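Local atomic coordinates of 11S globulin subunit beta (Cucurbita maxima, PDB entry 2E9Q), a protein that serves as a seed storage protein, a nutrient reservoir of the 11S globulin family built from subunits that assemble into a hexamer. Residues Cys27-Leu32 with Phe58-Val63; Val358-Asn361 with Ser365-Asp368. All coordinates share one frame; numbering follows the deposited sequence.

Overall arrangement
Contact 1 (C27-L32 with F58-V63) comes first along the chain, joining the loop that precedes strand 39-43 to helix 56-61 in the N-terminal cupin region. Contact 2 (V358-N361 with S365-D368) follows some 300 residues later, at the turn end of the hairpin 353-359/365-372 in the C-terminal cupin region. Their centres are nevertheless about 13 Å apart, and they touch: L32 N lies 2.8 Å from V366 O, a probable hydrogen bond, and L29 O packs on V366 CG1. The loop 27-32 thus connects the two cupin modules, holding a helix of one through a disulfide while meeting a hairpin of the other. Both contacts also reach a second subunit.

Contact 1. Residues Cys27-Leu32 with Phe58-Val63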
ATOM      1  N   CYS A  27      12.245  12.841  -2.852  1.00 56.53           N
ATOM      2  CA  CYS A  27      11.725  13.839  -1.928  1.00 51.96           C
ATOM      3  C   CYS A  27      12.797  14.897  -1.669  1.00 47.79           C
ATOM      4  O   CYS A  27      13.951  14.561  -1.454  1.00 48.69           O
ATOM      5  CB  CYS A  27      11.362  13.162  -0.608  1.00 51.44           C
ATOM      6  SG  CYS A  27       9.787  12.248  -0.586  1.00 51.31           S
ATOM      7  N   ARG A  28      12.420  16.173  -1.703  1.00 56.73           N
ATOM      8  CA  ARG A  28      13.374  17.252  -1.431  1.00 61.75           C
ATOM      9  C   ARG A  28      13.287  17.601   0.054  1.00 56.84           C
ATOM     10  O   ARG A  28      12.478  18.433   0.459  1.00 50.04           O
ATOM     11  CB  ARG A  28      13.056  18.495  -2.267  1.00 63.86           C
ATOM     12  CG  ARG A  28      13.397  18.359  -3.736  1.00 76.60           C
ATOM     13  CD  ARG A  28      13.764  19.715  -4.345  1.00 88.36           C
ATOM     14  NE  ARG A  28      12.646  20.659  -4.356  1.00 90.83           N
ATOM     15  CZ  ARG A  28      12.702  21.881  -4.886  1.00 87.72           C
ATOM     16  NH1 ARG A  28      13.825  22.313  -5.447  1.00 82.44           N
ATOM     17  NH2 ARG A  28      11.632  22.666  -4.865  1.00 83.06           N
ATOM     18  N   LEU A  29      14.131  16.959   0.849  1.00 51.07           N
ATOM     19  CA  LEU A  29      14.128  17.145   2.292  1.00 49.72           C
ATOM     20  C   LEU A  29      15.418  17.725   2.841  1.00 51.77           C
ATOM     21  O   LEU A  29      15.866  17.330   3.919  1.00 55.46           O
ATOM     22  CB  LEU A  29      13.880  15.804   2.960  1.00 38.79           C
ATOM     23  CG  LEU A  29      12.705  15.003   2.416  1.00 37.60           C
ATOM     24  CD1 LEU A  29      12.703  13.619   3.054  1.00 28.31           C
ATOM     25  CD2 LEU A  29      11.410  15.756   2.707  1.00 35.19           C
ATOM     26  N   GLU A  30      16.016  18.658   2.115  1.00 52.23           N
ATOM     27  CA  GLU A  30      17.263  19.264   2.565  1.00 52.70           C
ATOM     28  C   GLU A  30      17.057  20.627   3.204  1.00 43.86           C
ATOM     29  O   GLU A  30      17.910  21.089   3.951  1.00 52.49           O
ATOM     30  CB  GLU A  30      18.245  19.366   1.398  1.00 60.53           C
ATOM     31  CG  GLU A  30      18.791  18.023   0.959  1.00 77.48           C
ATOM     32  CD  GLU A  30      19.696  18.120  -0.263  1.00 94.78           C
ATOM     33  OE1 GLU A  30      20.367  17.109  -0.590  1.00 99.55           O
ATOM     34  OE2 GLU A  30      19.732  19.200  -0.902  1.00 98.60           O
ATOM     35  N   ASN A  31      15.922  21.262   2.935  1.00 40.09           N
ATOM     36  CA  ASN A  31      15.644  22.572   3.515  1.00 48.52           C
ATOM     37  C   ASN A  31      14.218  22.686   4.072  1.00 49.58           C
ATOM     38  O   ASN A  31      13.337  23.281   3.444  1.00 48.25           O
ATOM     39  CB  ASN A  31      15.887  23.665   2.472  1.00 56.22           C
ATOM     40  CG  ASN A  31      16.712  24.821   3.020  1.00 76.75           C
ATOM     41  OD1 ASN A  31      17.866  24.639   3.429  1.00 78.25           O
ATOM     42  ND2 ASN A  31      16.125  26.019   3.033  1.00 83.34           N
ATOM     43  N   LEU A  32      13.995  22.121   5.256  1.00 44.55           N
ATOM     44  CA  LEU A  32      12.676  22.176   5.877  1.00 45.48           C
ATOM     45  C   LEU A  32      12.392  23.614   6.291  1.00 49.97           C
ATOM     46  O   LEU A  32      13.313  24.384   6.568  1.00 52.26           O
ATOM     47  CB  LEU A  32      12.627  21.275   7.113  1.00 37.20           C
ATOM     48  CG  LEU A  32      13.091  19.830   6.943  1.00 43.88           C
ATOM     49  CD1 LEU A  32      13.039  19.118   8.289  1.00 41.34           C
ATOM     50  CD2 LEU A  32      12.216  19.111   5.910  1.00 36.49           C
ATOM     51  N   PHE A  58       5.829  18.636   2.794  1.00 36.38           N
ATOM     52  CA  PHE A  58       4.436  18.217   2.731  1.00 42.34           C
ATOM     53  C   PHE A  58       4.163  17.279   1.576  1.00 48.56           C
ATOM     54  O   PHE A  58       3.514  16.243   1.741  1.00 44.56           O
ATOM     55  CB  PHE A  58       3.508  19.429   2.610  1.00 41.77           C
ATOM     56  CG  PHE A  58       3.232  20.120   3.917  1.00 46.68           C
ATOM     57  CD1 PHE A  58       2.155  20.992   4.040  1.00 47.88           C
ATOM     58  CD2 PHE A  58       4.044  19.905   5.026  1.00 46.70           C
ATOM     59  CE1 PHE A  58       1.891  21.639   5.249  1.00 51.11           C
ATOM     60  CE2 PHE A  58       3.784  20.550   6.237  1.00 47.90           C
ATOM     61  CZ  PHE A  58       2.708  21.416   6.344  1.00 39.73           C
ATOM     62  N   GLN A  59       4.657  17.656   0.405  1.00 40.02           N
ATOM     63  CA  GLN A  59       4.457  16.869  -0.793  1.00 41.16           C
ATOM     64  C   GLN A  59       5.056  15.477  -0.612  1.00 42.71           C
ATOM     65  O   GLN A  59       4.477  14.488  -1.033  1.00 47.21           O
ATOM     66  CB  GLN A  59       5.101  17.588  -1.980  1.00 47.76           C
ATOM     67  CG  GLN A  59       4.528  17.227  -3.331  1.00 58.61           C
ATOM     68  CD  GLN A  59       5.171  18.026  -4.460  1.00 65.95           C
ATOM     69  OE1 GLN A  59       4.929  17.765  -5.636  1.00 69.83           O
ATOM     70  NE2 GLN A  59       5.991  19.008  -4.100  1.00 60.87           N
ATOM     71  N   CYS A  60       6.215  15.397   0.028  1.00 46.45           N
ATOM     72  CA  CYS A  60       6.846  14.104   0.240  1.00 45.25           C
ATOM     73  C   CYS A  60       5.931  13.221   1.072  1.00 51.36           C
ATOM     74  O   CYS A  60       5.641  12.073   0.708  1.00 49.17           O
ATOM     75  CB  CYS A  60       8.166  14.278   0.970  1.00 46.15           C
ATOM     76  SG  CYS A  60       9.049  12.717   1.258  1.00 50.65           S
ATOM     77  N   ALA A  61       5.473  13.778   2.189  1.00 43.18           N
ATOM     78  CA  ALA A  61       4.602  13.071   3.107  1.00 47.83           C
ATOM     79  C   ALA A  61       3.139  13.065   2.670  1.00 42.38           C
ATOM     80  O   ALA A  61       2.348  12.297   3.185  1.00 56.09           O
ATOM     81  CB  ALA A  61       4.732  13.671   4.506  1.00 45.43           C
ATOM     82  N   GLY A  62       2.787  13.906   1.707  1.00 47.00           N
ATOM     83  CA  GLY A  62       1.413  13.952   1.253  1.00 39.34           C
ATOM     84  C   GLY A  62       0.497  14.416   2.371  1.00 51.97           C
ATOM     85  O   GLY A  62      -0.516  13.785   2.682  1.00 47.52           O
ATOM     86  N   VAL A  63       0.860  15.526   2.994  1.00 43.70           N
ATOM     87  CA  VAL A  63       0.052  16.053   4.071  1.00 54.38           C
ATOM     88  C   VAL A  63      -0.499  17.418   3.679  1.00 55.60           C
ATOM     89  O   VAL A  63       0.050  18.098   2.801  1.00 53.38           O
ATOM     90  CB  VAL A  63       0.879  16.204   5.387  1.00 54.45           C
ATOM     91  CG1 VAL A  63       1.675  14.938   5.652  1.00 57.50           C
ATOM     92  CG2 VAL A  63       1.804  17.398   5.299  1.00 43.54           C
TER
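C27 and C60 are joined by a disulfide that fastens the loop 27-32 to helix 56-61. The covalent evidence is direct: C27 SG and C60 SG stand 2.0 Å apart. The CB-SG-SG-CB torsion is 86°, close to the unstrained right angle. Across the bridge the two CA atoms, C27 CA and C60 CA, are 5.3 Å from each other. Starting from the helix, C60 CB points toward the loop and meets two side chains. The C27 side is near, with C60 CB 3.7 Å from C27 CB, and the tip of L29 reaches it, CD2 lying 4.0 Å from C60 CB. One atom further out, C60 SG, anti to the backbone N (chi1 -179°), is carried out from the helix to bond with C27 SG; it also passes 4.2 Å from L29 CD1. Both methyls at the tip of L29 therefore rest against the C60 half of the disulfide. C27 uses a different torsion, SG anti to the carbonyl carbon and beside the backbone N (chi1 -78°), to meet the helix from the loop.

I170 of a second subunit, another copy of the protein, packs on C27, L29 and C60, while C27 N donates a hydrogen bond to D171 OD1 of that subunit; on the loop, R28 makes a salt bridge with D56. Beyond C60 the helix stops at G62, whose positive phi suits glycine: V63 N donates to F58 O at 3.0 Å, and G62 N gives a weak bond to Q59 O, the two closures of a Schellman motif. The chain then enters strand 63-70. A disulfide within the part of the precursor that becomes the acidic chain, tying the N-terminal loop to the helix ahead of a cupin strand, is characteristic of 11S globulins.

Contact 2. Residues Val358-Asn361 with Ser365-Asp368; sequences VVDN and SVFD
V358 and V366 meet near the turn of the antiparallel beta hairpin 353-359/365-372 in the C-terminal cupin module. Backbone evidence comes first: V358 N donates to F367 O at 3.0 Å. In return, V366 N donates to V358 O at 2.9 Å. V359 and S365 form a non-hydrogen-bonded pair. The chain turns a corner at V366, whose branches diverge: CG2 lies 3.6 Å from V358 CG1, whereas CG1, anti to the carbonyl carbon, comes 3.4 Å from D360 OD1. The second methyl of V358, CG2, packs 4.0 Å from F367 CB. Cutting V366 back to an alanine would probably leave V358 CG1 without its partner across the hairpin and open a gap beside the D360 carboxylate.

In the next shell, D360 OD2 accepts hydrogen bonds from the backbone N of F362 and of Q364, which fixes the carboxylate within the connecting loop. F383 and L32 pack on V358, and I209 of the second subunit packs on V359. V358 O has a further neighbour beside its amide donor: S365 CA makes a CA-H...O contact with it at 3.4 Å, with 142° at the hydrogen.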
ATOM      1  N   VAL A 358      17.018  19.774  13.115  1.00 40.18           N
ATOM      2  CA  VAL A 358      16.724  18.494  12.495  1.00 38.14           C
ATOM      3  C   VAL A 358      17.931  18.083  11.667  1.00 45.31           C
ATOM      4  O   VAL A 358      18.504  18.902  10.951  1.00 43.83           O
ATOM      5  CB  VAL A 358      15.491  18.603  11.574  1.00 42.29           C
ATOM      6  CG1 VAL A 358      15.153  17.239  10.994  1.00 37.70           C
ATOM      7  CG2 VAL A 358      14.303  19.191  12.348  1.00 37.47           C
ATOM      8  N   VAL A 359      18.315  16.816  11.759  1.00 44.75           N
ATOM      9  CA  VAL A 359      19.469  16.326  11.028  1.00 41.47           C
ATOM     10  C   VAL A 359      19.093  15.139  10.166  1.00 49.14           C
ATOM     11  O   VAL A 359      18.256  14.316  10.552  1.00 45.92           O
ATOM     12  CB  VAL A 359      20.603  15.926  12.006  1.00 42.59           C
ATOM     13  CG1 VAL A 359      21.783  15.355  11.247  1.00 42.25           C
ATOM     14  CG2 VAL A 359      21.038  17.145  12.815  1.00 43.88           C
ATOM     15  N   ASP A 360      19.710  15.041   8.992  1.00 45.68           N
ATOM     16  CA  ASP A 360      19.394  13.944   8.093  1.00 38.66           C
ATOM     17  C   ASP A 360      20.432  12.840   8.121  1.00 40.01           C
ATOM     18  O   ASP A 360      21.322  12.834   8.971  1.00 41.60           O
ATOM     19  CB  ASP A 360      19.179  14.466   6.665  1.00 48.64           C
ATOM     20  CG  ASP A 360      20.456  15.019   6.027  1.00 53.10           C
ATOM     21  OD1 ASP A 360      20.314  15.696   4.993  1.00 47.52           O
ATOM     22  OD2 ASP A 360      21.582  14.771   6.538  1.00 45.30           O
ATOM     23  N   ASN A 361      20.293  11.891   7.204  1.00 38.89           N
ATOM     24  CA  ASN A 361      21.194  10.748   7.125  1.00 43.58           C
ATOM     25  C   ASN A 361      22.610  11.105   6.675  1.00 46.92           C
ATOM     26  O   ASN A 361      23.533  10.290   6.795  1.00 45.10           O
ATOM     27  CB  ASN A 361      20.597   9.689   6.196  1.00 45.32           C
ATOM     28  CG  ASN A 361      20.312  10.229   4.801  1.00 45.48           C
ATOM     29  OD1 ASN A 361      20.973   9.861   3.833  1.00 45.66           O
ATOM     30  ND2 ASN A 361      19.330  11.104   4.698  1.00 38.38           N
ATOM     31  N   SER A 365      22.333  19.434   8.779  1.00 38.40           N
ATOM     32  CA  SER A 365      21.242  20.153   9.397  1.00 47.96           C
ATOM     33  C   SER A 365      20.283  20.530   8.269  1.00 49.25           C
ATOM     34  O   SER A 365      20.674  21.229   7.339  1.00 50.26           O
ATOM     35  CB  SER A 365      21.791  21.403  10.085  1.00 43.97           C
ATOM     36  OG  SER A 365      20.748  22.210  10.601  1.00 55.85           O
ATOM     37  N   VAL A 366      19.044  20.043   8.324  1.00 43.72           N
ATOM     38  CA  VAL A 366      18.066  20.364   7.290  1.00 36.90           C
ATOM     39  C   VAL A 366      17.071  21.403   7.795  1.00 44.14           C
ATOM     40  O   VAL A 366      16.160  21.842   7.073  1.00 43.64           O
ATOM     41  CB  VAL A 366      17.339  19.103   6.791  1.00 43.76           C
ATOM     42  CG1 VAL A 366      18.326  18.239   6.010  1.00 34.83           C
ATOM     43  CG2 VAL A 366      16.745  18.321   7.976  1.00 43.43           C
ATOM     44  N   PHE A 367      17.250  21.778   9.052  1.00 39.06           N
ATOM     45  CA  PHE A 367      16.465  22.827   9.681  1.00 43.38           C
ATOM     46  C   PHE A 367      17.192  23.206  10.949  1.00 47.33           C
ATOM     47  O   PHE A 367      17.679  22.343  11.681  1.00 43.63           O
ATOM     48  CB  PHE A 367      15.036  22.409  10.024  1.00 44.63           C
ATOM     49  CG  PHE A 367      14.222  23.528  10.642  1.00 42.21           C
ATOM     50  CD1 PHE A 367      14.102  23.647  12.026  1.00 46.17           C
ATOM     51  CD2 PHE A 367      13.620  24.488   9.840  1.00 34.88           C
ATOM     52  CE1 PHE A 367      13.391  24.713  12.603  1.00 46.13           C
ATOM     53  CE2 PHE A 367      12.907  25.553  10.400  1.00 44.18           C
ATOM     54  CZ  PHE A 367      12.790  25.670  11.787  1.00 42.97           C
ATOM     55  N   ASP A 368      17.278  24.508  11.184  1.00 48.26           N
ATOM     56  CA  ASP A 368      17.944  25.044  12.358  1.00 46.60           C
ATOM     57  C   ASP A 368      17.388  26.442  12.549  1.00 56.10           C
ATOM     58  O   ASP A 368      17.864  27.404  11.943  1.00 54.28           O
ATOM     59  CB  ASP A 368      19.459  25.089  12.136  1.00 46.77           C
ATOM     60  CG  ASP A 368      20.212  25.644  13.328  1.00 55.04           C
ATOM     61  OD1 ASP A 368      19.644  25.676  14.441  1.00 58.19           O
ATOM     62  OD2 ASP A 368      21.386  26.042  13.158  1.00 68.39           O
TER